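Local coordinates for C2 domain protein (Scophthalmus maximus, PDB 3W56) that binds calcium ions through a C2 domain, a module that commonly docks on phospholipid membranes, and may take part in pore formation, at residues K107-H113 with Y125-L129. Residues are numbered along the deposited sequence; the frame is centred on the assembly and turned at random.
Sequences KVGTHEH and YMYTL
Tyr127 reaches across from its own strand to meet His111, His113 and Lys107 at once. Its CG sits between the backbone N and the carbonyl carbon (chi1 79°), which leans the ring over the neighbouring strand. There CD2 of His111 lies 3.3 Å from CZ of Tyr127, with the two ring planes at 33°, while CD2 of His113 comes to the ring edge, 3.6 Å from CE2 of Tyr127. OH of Tyr127 accepts a hydrogen bond from the backbone N of Lys107, 3.0 Å away, and a water links it to NE2 of His113. With a leucine here, the Lys107 amide would probably be left without its acceptor and a gap would open beside the two histidines. The His111 ring is steadied by NE2, which donates to O of Val108 at 3.0 Å; the oxygen lies in the imidazole plane, the nitrogen well above that carbonyl's plane. Beside this group, CB of His113 rests over one face of the Tyr125 ring, 3.4 Å from CZ, and Arg104 binds the Tyr125 hydroxyl. On the other face of the sheet, the OG1 atoms of Thr110 and Thr128 are hydrogen-bonded at 2.6 Å, and Tyr27 of strand 22-32 is a second partner of Thr128. Paired backbone bonds at Gly109–Leu129, His111–Tyr127 and His113–Tyr125 set this register. The result is an antiparallel hairpin whose strand 109-116 edges one sheet of the C2 beta-sandwich, away from the calcium sites.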
loop_
_atom_site.group_PDB
_atom_site.type_symbol
_atom_site.label_atom_id
_atom_site.label_comp_id
_atom_site.label_asym_id
_atom_site.label_seq_id
_atom_site.Cartn_x
_atom_site.Cartn_y
_atom_site.Cartn_z
ATOM N N LYS A 107 -10.096 -0.148 11.391
ATOM C CA LYS A 107 -10.752 0.289 12.609
ATOM C C LYS A 107 -11.005 1.774 12.500
ATOM O O LYS A 107 -10.202 2.513 11.900
ATOM C CB LYS A 107 -9.878 -0.001 13.813
ATOM C CG LYS A 107 -9.441 -1.423 13.837
ATOM C CD LYS A 107 -10.571 -2.367 14.179
ATOM C CE LYS A 107 -10.114 -3.775 13.778
ATOM N NZ LYS A 107 -10.594 -4.847 14.706
ATOM N N VAL A 108 -12.121 2.227 13.055
ATOM C CA VAL A 108 -12.416 3.665 13.003
ATOM C C VAL A 108 -11.219 4.452 13.570
ATOM O O VAL A 108 -10.510 3.981 14.458
ATOM C CB VAL A 108 -13.693 4.027 13.804
ATOM C CG1 VAL A 108 -14.047 5.497 13.629
ATOM C CG2 VAL A 108 -14.848 3.153 13.347
ATOM N N GLY A 109 -11.018 5.653 13.047
ATOM C CA GLY A 109 -9.938 6.508 13.502
ATOM C C GLY A 109 -8.756 6.603 12.555
ATOM O O GLY A 109 -8.803 6.154 11.414
ATOM N N THR A 110 -7.677 7.198 13.045
ATOM C CA THR A 110 -6.495 7.400 12.221
ATOM C C THR A 110 -5.363 6.537 12.783
ATOM O O THR A 110 -5.111 6.523 14.000
ATOM C CB THR A 110 -6.127 8.881 12.157
ATOM O OG1 THR A 110 -7.143 9.564 11.423
ATOM C CG2 THR A 110 -4.791 9.104 11.419
ATOM N N HIS A 111 -4.683 5.808 11.900
ATOM C CA HIS A 111 -3.709 4.762 12.349
ATOM C C HIS A 111 -2.449 4.841 11.508
ATOM O O HIS A 111 -2.528 5.055 10.294
ATOM C CB HIS A 111 -4.344 3.365 12.195
ATOM C CG HIS A 111 -5.635 3.256 12.929
ATOM N ND1 HIS A 111 -5.692 3.036 14.295
ATOM C CD2 HIS A 111 -6.908 3.469 12.522
ATOM C CE1 HIS A 111 -6.955 3.073 14.684
ATOM N NE2 HIS A 111 -7.710 3.334 13.628
ATOM N N GLU A 112 -1.285 4.705 12.143
ATOM C CA GLU A 112 -0.032 4.565 11.428
ATOM C C GLU A 112 0.406 3.133 11.560
ATOM O O GLU A 112 0.388 2.524 12.673
ATOM C CB GLU A 112 1.050 5.475 11.996
ATOM C CG GLU A 112 0.673 6.932 12.049
ATOM C CD GLU A 112 1.643 7.718 12.927
ATOM O OE1 GLU A 112 2.872 7.568 12.701
ATOM O OE2 GLU A 112 1.187 8.436 13.845
ATOM N N HIS A 113 0.833 2.566 10.447
ATOM C CA HIS A 113 1.254 1.170 10.419
ATOM C C HIS A 113 2.491 0.876 9.611
ATOM O O HIS A 113 2.922 1.650 8.758
ATOM C CB HIS A 113 0.104 0.255 9.895
ATOM C CG HIS A 113 -1.061 0.147 10.836
ATOM N ND1 HIS A 113 -0.953 -0.503 12.057
ATOM C CD2 HIS A 113 -2.341 0.594 10.756
ATOM C CE1 HIS A 113 -2.114 -0.425 12.687
ATOM N NE2 HIS A 113 -2.974 0.233 11.916
ATOM N N TYR A 125 2.549 3.310 6.224
ATOM C CA TYR A 125 1.334 3.920 5.652
ATOM C C TYR A 125 0.453 4.373 6.776
ATOM O O TYR A 125 0.604 4.005 7.960
ATOM C CB TYR A 125 0.619 2.907 4.762
ATOM C CG TYR A 125 0.109 1.675 5.496
ATOM C CD1 TYR A 125 -1.254 1.614 5.908
ATOM C CD2 TYR A 125 0.936 0.581 5.757
ATOM C CE1 TYR A 125 -1.768 0.498 6.517
ATOM C CE2 TYR A 125 0.419 -0.583 6.406
ATOM C CZ TYR A 125 -0.948 -0.601 6.786
ATOM O OH TYR A 125 -1.521 -1.716 7.401
ATOM N N MET A 126 -0.525 5.187 6.422
ATOM C CA MET A 126 -1.476 5.677 7.367
ATOM C C MET A 126 -2.827 5.397 6.747
ATOM O O MET A 126 -2.975 5.343 5.519
ATOM C CB MET A 126 -1.340 7.182 7.622
ATOM C CG MET A 126 -0.135 7.431 8.456
ATOM S SD MET A 126 -0.081 9.153 8.924
ATOM C CE MET A 126 -1.584 9.325 9.906
ATOM N N TYR A 127 -3.794 5.220 7.619
ATOM C CA TYR A 127 -5.174 5.305 7.089
ATOM C C TYR A 127 -6.071 5.934 8.079
ATOM O O TYR A 127 -5.842 5.918 9.287
ATOM C CB TYR A 127 -5.696 3.916 6.638
ATOM C CG TYR A 127 -6.146 3.055 7.784
ATOM C CD1 TYR A 127 -7.461 3.127 8.273
ATOM C CD2 TYR A 127 -5.261 2.168 8.397
ATOM C CE1 TYR A 127 -7.861 2.299 9.360
ATOM C CE2 TYR A 127 -5.642 1.359 9.442
ATOM C CZ TYR A 127 -6.946 1.438 9.920
ATOM O OH TYR A 127 -7.263 0.611 10.989
ATOM N N THR A 128 -7.129 6.546 7.558
ATOM C CA THR A 128 -8.207 7.110 8.362
ATOM C C THR A 128 -9.543 6.464 7.950
ATOM O O THR A 128 -9.885 6.476 6.761
ATOM C CB THR A 128 -8.269 8.642 8.186
ATOM O OG1 THR A 128 -7.120 9.231 8.842
ATOM C CG2 THR A 128 -9.505 9.195 8.882
ATOM N N LEU A 129 -10.256 5.871 8.914
ATOM C CA LEU A 129 -11.613 5.395 8.672
ATOM C C LEU A 129 -12.572 6.281 9.466
ATOM O O LEU A 129 -12.507 6.384 10.705
ATOM C CB LEU A 129 -11.757 3.933 9.066
ATOM C CG LEU A 129 -13.139 3.297 8.805
ATOM C CD1 LEU A 129 -13.421 3.137 7.349
ATOM C CD2 LEU A 129 -13.046 1.944 9.501
HETATM O O HOH W 1 -5.545 -0.149 12.710
#